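Local coordinates for tropomodulin (PDB 1PGV), which probably caps the pointed ends of actin filaments, blocking both growth and loss of subunits there and so maintaining filament length, at residues Ser139-Gln144 with Val162-Ala167; Gly89-Ile94 with Pro112-Arg117. One frame throughout, in Å; residues are numbered along the deposited sequence. Where two conformers were deposited one is given.

Overall arrangement
Both contacts belong to the C-terminal domain of tropomodulin, a leucine-rich-repeat-like stack in which helices alternate with the strands of a parallel sheet. Contact 2 closes first along the chain, joining helices 90-96 and 112-121; contact 1 follows, joining the loop before helix 143-155 to the chain leaving the last strand, 161-163. Their centres are about 15 Å apart, that of contact 2 about 8 Å from the chain centre and that of contact 1 about 15 Å. They touch at Pro112: its CG lies 3.4 Å from Val140 O, and its CB 3.5 Å from Leu141 O. Pro112, at the start of helix 112-121, thus joins the two contacts by packing against the loop before helix 143-155.

Contact 1. Residues Ser139-Gln144 with Val162-Ala167; sequences SVLGNQ and VGISFA
Leu141 and Ile164 meet with their side chains crossing at about a right angle, the CD1 methyl of Leu141 lying 3.6 Å from the CG2 branch of Ile164. Leu141 CG stands anti to its carbonyl carbon (chi1 -59°), and the extended second torsion brings CD1 up against the 162-167 backbone, where it rests 3.6 Å from Ser165 O. Ile164 suits this place because it is branched at CB: CG2 serves two neighbours, touching Leu141 and also lying 3.7 Å above one face of the Phe166 ring, offset toward the rim. Leu141 CD1 approaches that ring obliquely, 4.4 Å from Phe166 CD1.

Polar bridging runs beside this apolar patch. One water lies 2.6 Å from Ser139 O and 2.9 Å from Ser165 O, within hydrogen-bonding reach of both; a second lies within such reach of Ser165 O (3.0 Å) and accepts a weak bond from Leu141 N. At Gly142, N-cap of helix 143-155, phi is 93°; a side chain would crowd Leu141 O, so glycine fits. Glu146 accepts a bond from Ala167 N. The arrangement belongs to a beta-alpha-beta unit, 130-132, 143-155, 161-163, of a leucine-rich-repeat-like fold.

Contact 2. Residues Gly89-Ile94 with Pro112-Arg117; sequences GLIELI and PELLAR
Arg117 lays one face of its guanidinium group over the CD1 methyl of Ile91, and the side chain makes this approach by a folded route. CB sits 4.4 Å from Ile91 CD1, at the margin of contact. The first torsion sets CG anti to the carbonyl carbon, and CG draws away to 5.2 Å from that methyl. The bend comes at chi3 (63°), which turns the far end back against helix 90-96. CD is still 4.6 Å from the methyl, but NE reaches 3.7 Å from Ile91 CD1. Beyond it CZ closes further, and NH2 is nearest of all, 3.1 Å from Ile91 CD1, a tight approach for a methyl and a nitrogen. NH1 stays farther off, 3.8 Å from Ile91 CD1, so the methyl sits over the NH2 side of the group. It lies above the plane and off centre toward the rim, and the interaction is apolar packing against the face of a flat cation. A long arginine suits the exposed position, since it can cover a hydrophobic neighbour while keeping its charge near the surface.

The same CD1 of Ile91 also touches the buried side, 4.3 Å from Leu114 CD1. Leu114 in turn packs on Asp84 and Ala87 of helix 84-87, and Ile91 continues onto Leu118 one turn further along helix 112-121. That helix thus lies between helix 90-96 and helix 143-155, which Leu115 meets at Met149, in the row of helices that follows the parallel strands.

Contact 1. Residues Ser139-Gln144 with Val162-Ala167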
ATOM      1  N   SER A 139      -2.038  15.284   8.069  1.00 31.46           N
ATOM      2  CA  SER A 139      -2.441  14.177   8.928  1.00 32.72           C
ATOM      3  C   SER A 139      -3.947  13.955   9.083  1.00 30.80           C
ATOM      4  O   SER A 139      -4.405  12.811   9.119  1.00 33.83           O
ATOM      5  CB  SER A 139      -1.796  14.339  10.310  1.00 33.83           C
ATOM      6  OG  SER A 139      -2.098  15.602  10.873  1.00 37.89           O
ATOM      7  N   VAL A 140      -4.720  15.034   9.162  1.00 28.82           N
ATOM      8  CA  VAL A 140      -6.170  14.920   9.338  1.00 26.14           C
ATOM      9  C   VAL A 140      -6.884  14.354   8.116  1.00 24.09           C
ATOM     10  O   VAL A 140      -6.958  14.997   7.069  1.00 21.26           O
ATOM     11  CB  VAL A 140      -6.792  16.286   9.687  1.00 27.53           C
ATOM     12  CG1 VAL A 140      -8.295  16.138   9.901  1.00 29.37           C
ATOM     13  CG2 VAL A 140      -6.126  16.846  10.940  1.00 30.86           C
ATOM     14  N   LEU A 141      -7.428  13.149   8.267  1.00 20.98           N
ATOM     15  CA  LEU A 141      -8.129  12.482   7.178  1.00 19.54           C
ATOM     16  C   LEU A 141      -9.503  13.082   6.896  1.00 18.51           C
ATOM     17  O   LEU A 141      -9.900  13.228   5.740  1.00 19.34           O
ATOM     18  CB  LEU A 141      -8.305  10.997   7.502  1.00 20.75           C
ATOM     19  CG  LEU A 141      -7.032  10.187   7.747  1.00 23.32           C
ATOM     20  CD1 LEU A 141      -7.403   8.796   8.250  1.00 21.36           C
ATOM     21  CD2 LEU A 141      -6.228  10.100   6.459  1.00 25.88           C
ATOM     22  N   GLY A 142     -10.225  13.413   7.958  1.00 16.14           N
ATOM     23  CA  GLY A 142     -11.561  13.960   7.801  1.00 16.50           C
ATOM     24  C   GLY A 142     -12.577  12.839   7.865  1.00 14.73           C
ATOM     25  O   GLY A 142     -12.259  11.675   7.582  1.00 15.71           O
ATOM     26  N   ASN A 143     -13.813  13.181   8.202  1.00 15.74           N
ATOM     27  CA  ASN A 143     -14.861  12.184   8.333  1.00 14.54           C
ATOM     28  C   ASN A 143     -15.144  11.331   7.102  1.00 16.06           C
ATOM     29  O   ASN A 143     -15.225  10.106   7.201  1.00 14.37           O
ATOM     30  CB  ASN A 143     -16.164  12.849   8.786  1.00 16.78           C
ATOM     31  CG  ASN A 143     -17.230  11.839   9.147  1.00 17.34           C
ATOM     32  OD1 ASN A 143     -17.038  11.008  10.040  1.00 17.37           O
ATOM     33  ND2 ASN A 143     -18.360  11.894   8.451  1.00 19.64           N
ATOM     34  N   GLN A 144     -15.297  11.957   5.943  1.00 16.84           N
ATOM     35  CA  GLN A 144     -15.605  11.191   4.750  1.00 18.07           C
ATOM     36  C   GLN A 144     -14.541  10.150   4.419  1.00 17.25           C
ATOM     37  O   GLN A 144     -14.868   9.013   4.065  1.00 16.31           O
ATOM     38  CB  GLN A 144     -15.827  12.127   3.565  1.00 21.86           C
ATOM     39  CG  GLN A 144     -17.033  13.036   3.754  1.00 29.04           C
ATOM     40  CD  GLN A 144     -17.490  13.698   2.469  1.00 32.44           C
ATOM     41  OE1 GLN A 144     -18.461  14.453   2.463  1.00 37.75           O
ATOM     42  NE2 GLN A 144     -16.797  13.414   1.372  1.00 35.49           N
ATOM     43  N   VAL A 162      -2.710  -2.026   9.125  1.00 16.30           N
ATOM     44  CA  VAL A 162      -3.024  -0.800   8.403  1.00 17.30           C
ATOM     45  C   VAL A 162      -2.454   0.363   9.202  1.00 16.37           C
ATOM     46  O   VAL A 162      -2.931   0.683  10.295  1.00 17.63           O
ATOM     47  CB  VAL A 162      -4.548  -0.625   8.233  1.00 17.09           C
ATOM     48  CG1 VAL A 162      -4.858   0.741   7.594  1.00 18.83           C
ATOM     49  CG2 VAL A 162      -5.093  -1.740   7.357  1.00 19.18           C
ATOM     50  N   GLY A 163      -1.407   0.970   8.653  1.00 15.58           N
ATOM     51  CA  GLY A 163      -0.750   2.078   9.313  1.00 17.86           C
ATOM     52  C   GLY A 163      -1.425   3.394   8.996  1.00 16.79           C
ATOM     53  O   GLY A 163      -0.933   4.176   8.182  1.00 18.83           O
ATOM     54  N   ILE A 164      -2.557   3.616   9.650  1.00 16.79           N
ATOM     55  CA  ILE A 164      -3.353   4.831   9.486  1.00 18.25           C
ATOM     56  C   ILE A 164      -3.933   5.182  10.844  1.00 18.53           C
ATOM     57  O   ILE A 164      -4.386   4.299  11.576  1.00 18.81           O
ATOM     58  CB  ILE A 164      -4.512   4.608   8.504  1.00 18.75           C
ATOM     59  CG1 ILE A 164      -3.955   4.402   7.098  1.00 20.13           C
ATOM     60  CG2 ILE A 164      -5.495   5.786   8.572  1.00 19.29           C
ATOM     61  CD1 ILE A 164      -5.006   4.214   6.034  1.00 25.36           C
ATOM     62  N   SER A 165      -3.913   6.465  11.187  1.00 18.88           N
ATOM     63  CA  SER A 165      -4.445   6.906  12.464  1.00 20.14           C
ATOM     64  C   SER A 165      -5.843   7.476  12.262  1.00 20.46           C
ATOM     65  O   SER A 165      -6.017   8.454  11.540  1.00 23.00           O
ATOM     66  CB  SER A 165      -3.523   7.961  13.073  1.00 21.39           C
ATOM     67  OG  SER A 165      -3.988   8.387  14.344  0.50 24.21           O
ATOM     68  N   PHE A 166      -6.831   6.840  12.887  1.00 19.52           N
ATOM     69  CA  PHE A 166      -8.227   7.262  12.789  1.00 19.02           C
ATOM     70  C   PHE A 166      -8.635   8.057  14.023  1.00 19.58           C
ATOM     71  O   PHE A 166      -8.227   7.741  15.140  1.00 21.31           O
ATOM     72  CB  PHE A 166      -9.145   6.043  12.665  1.00 18.16           C
ATOM     73  CG  PHE A 166      -8.954   5.258  11.402  1.00 19.27           C
ATOM     74  CD1 PHE A 166      -9.636   5.606  10.238  1.00 18.87           C
ATOM     75  CD2 PHE A 166      -8.086   4.166  11.368  1.00 19.61           C
ATOM     76  CE1 PHE A 166      -9.460   4.882   9.061  1.00 19.87           C
ATOM     77  CE2 PHE A 166      -7.904   3.436  10.195  1.00 18.69           C
ATOM     78  CZ  PHE A 166      -8.589   3.790   9.040  1.00 17.14           C
ATOM     79  N   ALA A 167      -9.444   9.093  13.817  1.00 18.97           N
ATOM     80  CA  ALA A 167      -9.921   9.907  14.928  1.00 16.54           C
ATOM     81  C   ALA A 167     -11.301   9.390  15.331  1.00 18.53           C
ATOM     82  O   ALA A 167     -11.723   9.526  16.477  1.00 17.13           O
ATOM     83  CB  ALA A 167     -10.002  11.386  14.507  1.00 17.02           C
TER
HETATM   84  O   HOH W   1      -4.501  10.663  10.552  1.00 46.10           O
HETATM   85  O   HOH W   2      -7.285  11.098  10.891  1.00 33.53           O

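Contact 2. Residues Gly89-Ile94 with Pro112-Arg117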
ATOM      1  N   GLY A  89      -0.056   6.438  -9.622  1.00 24.14           N
ATOM      2  CA  GLY A  89       0.192   5.202 -10.346  1.00 22.62           C
ATOM      3  C   GLY A  89       0.067   3.958  -9.485  1.00 21.88           C
ATOM      4  O   GLY A  89      -0.078   2.845 -10.003  1.00 20.23           O
ATOM      5  N   LEU A  90       0.123   4.140  -8.169  1.00 19.19           N
ATOM      6  CA  LEU A  90       0.006   3.018  -7.244  1.00 19.79           C
ATOM      7  C   LEU A  90      -1.374   2.386  -7.329  1.00 19.38           C
ATOM      8  O   LEU A  90      -1.564   1.230  -6.942  1.00 18.34           O
ATOM      9  CB  LEU A  90       0.282   3.468  -5.808  1.00 20.67           C
ATOM     10  CG  LEU A  90       1.738   3.813  -5.485  1.00 20.94           C
ATOM     11  CD1 LEU A  90       1.850   4.212  -4.028  1.00 21.17           C
ATOM     12  CD2 LEU A  90       2.636   2.612  -5.785  1.00 22.30           C
ATOM     13  N   ILE A  91      -2.347   3.142  -7.831  1.00 19.03           N
ATOM     14  CA  ILE A  91      -3.685   2.597  -7.966  1.00 18.15           C
ATOM     15  C   ILE A  91      -3.654   1.418  -8.934  1.00 17.62           C
ATOM     16  O   ILE A  91      -4.191   0.358  -8.631  1.00 16.11           O
ATOM     17  CB  ILE A  91      -4.688   3.656  -8.487  1.00 19.87           C
ATOM     18  CG1 ILE A  91      -4.889   4.735  -7.420  1.00 20.06           C
ATOM     19  CG2 ILE A  91      -6.020   2.988  -8.824  1.00 19.88           C
ATOM     20  CD1 ILE A  91      -5.754   5.904  -7.870  1.00 24.60           C
ATOM     21  N   GLU A  92      -3.023   1.597 -10.093  1.00 18.50           N
ATOM     22  CA  GLU A  92      -2.951   0.522 -11.076  1.00 18.90           C
ATOM     23  C   GLU A  92      -2.181  -0.669 -10.504  1.00 19.24           C
ATOM     24  O   GLU A  92      -2.593  -1.821 -10.661  1.00 18.62           O
ATOM     25  CB  GLU A  92      -2.258   0.989 -12.357  1.00 22.12           C
ATOM     26  CG  GLU A  92      -2.423   0.012 -13.511  1.00 27.39           C
ATOM     27  CD  GLU A  92      -1.525   0.323 -14.693  1.00 32.29           C
ATOM     28  OE1 GLU A  92      -1.293   1.518 -14.971  1.00 33.86           O
ATOM     29  OE2 GLU A  92      -1.063  -0.631 -15.356  1.00 35.08           O
ATOM     30  N   LEU A  93      -1.067  -0.381  -9.840  1.00 19.35           N
ATOM     31  CA  LEU A  93      -0.239  -1.434  -9.246  1.00 18.99           C
ATOM     32  C   LEU A  93      -1.036  -2.294  -8.270  1.00 19.07           C
ATOM     33  O   LEU A  93      -1.055  -3.528  -8.375  1.00 18.93           O
ATOM     34  CB  LEU A  93       0.955  -0.821  -8.510  1.00 19.70           C
ATOM     35  CG  LEU A  93       1.821  -1.838  -7.755  1.00 19.53           C
ATOM     36  CD1 LEU A  93       2.381  -2.837  -8.744  1.00 19.61           C
ATOM     37  CD2 LEU A  93       2.940  -1.132  -7.008  1.00 20.76           C
ATOM     38  N   ILE A  94      -1.695  -1.637  -7.320  1.00 18.26           N
ATOM     39  CA  ILE A  94      -2.490  -2.332  -6.316  1.00 16.46           C
ATOM     40  C   ILE A  94      -3.614  -3.155  -6.930  1.00 17.13           C
ATOM     41  O   ILE A  94      -3.817  -4.311  -6.562  1.00 16.37           O
ATOM     42  CB  ILE A  94      -3.091  -1.323  -5.300  1.00 15.80           C
ATOM     43  CG1 ILE A  94      -1.959  -0.617  -4.553  1.00 15.16           C
ATOM     44  CG2 ILE A  94      -4.023  -2.035  -4.321  1.00 18.53           C
ATOM     45  CD1 ILE A  94      -2.422   0.515  -3.640  1.00 15.97           C
ATOM     46  N   PRO A 112      -5.417  12.663   2.056  1.00 19.13           N
ATOM     47  CA  PRO A 112      -6.354  11.686   2.618  1.00 19.86           C
ATOM     48  C   PRO A 112      -7.203  11.042   1.528  1.00 20.48           C
ATOM     49  O   PRO A 112      -7.497   9.846   1.577  1.00 20.80           O
ATOM     50  CB  PRO A 112      -7.192  12.528   3.576  1.00 20.67           C
ATOM     51  CG  PRO A 112      -6.208  13.537   4.069  1.00 19.91           C
ATOM     52  CD  PRO A 112      -5.487  13.938   2.794  1.00 20.82           C
ATOM     53  N   GLU A 113      -7.592  11.842   0.538  1.00 20.52           N
ATOM     54  CA  GLU A 113      -8.417  11.351  -0.558  1.00 21.58           C
ATOM     55  C   GLU A 113      -7.699  10.287  -1.379  1.00 20.48           C
ATOM     56  O   GLU A 113      -8.295   9.283  -1.763  1.00 19.79           O
ATOM     57  CB  GLU A 113      -8.823  12.506  -1.483  1.00 25.26           C
ATOM     58  CG  GLU A 113      -9.675  13.586  -0.825  1.00 31.49           C
ATOM     59  CD  GLU A 113      -8.979  14.260   0.345  1.00 33.04           C
ATOM     60  OE1 GLU A 113      -7.805  14.662   0.201  1.00 31.39           O
ATOM     61  OE2 GLU A 113      -9.614  14.395   1.410  1.00 37.70           O
ATOM     62  N   LEU A 114      -6.421  10.509  -1.664  1.00 19.26           N
ATOM     63  CA  LEU A 114      -5.678   9.533  -2.448  1.00 19.53           C
ATOM     64  C   LEU A 114      -5.496   8.253  -1.634  1.00 18.44           C
ATOM     65  O   LEU A 114      -5.649   7.153  -2.163  1.00 19.03           O
ATOM     66  CB  LEU A 114      -4.315  10.085  -2.864  1.00 20.31           C
ATOM     67  CG  LEU A 114      -3.476   9.110  -3.701  1.00 23.17           C
ATOM     68  CD1 LEU A 114      -4.285   8.602  -4.885  1.00 21.91           C
ATOM     69  CD2 LEU A 114      -2.211   9.802  -4.170  1.00 24.95           C
ATOM     70  N   LEU A 115      -5.183   8.404  -0.351  1.00 16.51           N
ATOM     71  CA  LEU A 115      -5.003   7.245   0.525  1.00 15.80           C
ATOM     72  C   LEU A 115      -6.273   6.405   0.559  1.00 15.41           C
ATOM     73  O   LEU A 115      -6.216   5.178   0.554  1.00 15.24           O
ATOM     74  CB  LEU A 115      -4.634   7.690   1.940  1.00 15.98           C
ATOM     75  CG  LEU A 115      -3.251   8.333   2.073  1.00 16.35           C
ATOM     76  CD1 LEU A 115      -2.967   8.643   3.539  1.00 17.86           C
ATOM     77  CD2 LEU A 115      -2.188   7.384   1.505  1.00 17.63           C
ATOM     78  N   ALA A 116      -7.427   7.070   0.592  1.00 15.06           N
ATOM     79  CA  ALA A 116      -8.690   6.353   0.598  1.00 16.07           C
ATOM     80  C   ALA A 116      -8.825   5.551  -0.693  1.00 15.76           C
ATOM     81  O   ALA A 116      -9.288   4.413  -0.679  1.00 15.13           O
ATOM     82  CB  ALA A 116      -9.866   7.340   0.737  1.00 16.91           C
ATOM     83  N   ARG A 117      -8.429   6.142  -1.817  1.00 16.31           N
ATOM     84  CA  ARG A 117      -8.524   5.437  -3.087  1.00 17.48           C
ATOM     85  C   ARG A 117      -7.560   4.247  -3.110  1.00 17.19           C
ATOM     86  O   ARG A 117      -7.903   3.176  -3.606  1.00 17.18           O
ATOM     87  CB  ARG A 117      -8.213   6.382  -4.247  1.00 20.03           C
ATOM     88  CG  ARG A 117      -9.241   7.495  -4.421  1.00 24.79           C
ATOM     89  CD  ARG A 117      -8.829   8.439  -5.543  1.00 30.85           C
ATOM     90  NE  ARG A 117      -8.781   7.752  -6.830  1.00 36.25           N
ATOM     91  CZ  ARG A 117      -8.123   8.201  -7.895  1.00 39.27           C
ATOM     92  NH1 ARG A 117      -7.450   9.344  -7.829  1.00 40.34           N
ATOM     93  NH2 ARG A 117      -8.140   7.507  -9.025  1.00 40.97           N
TER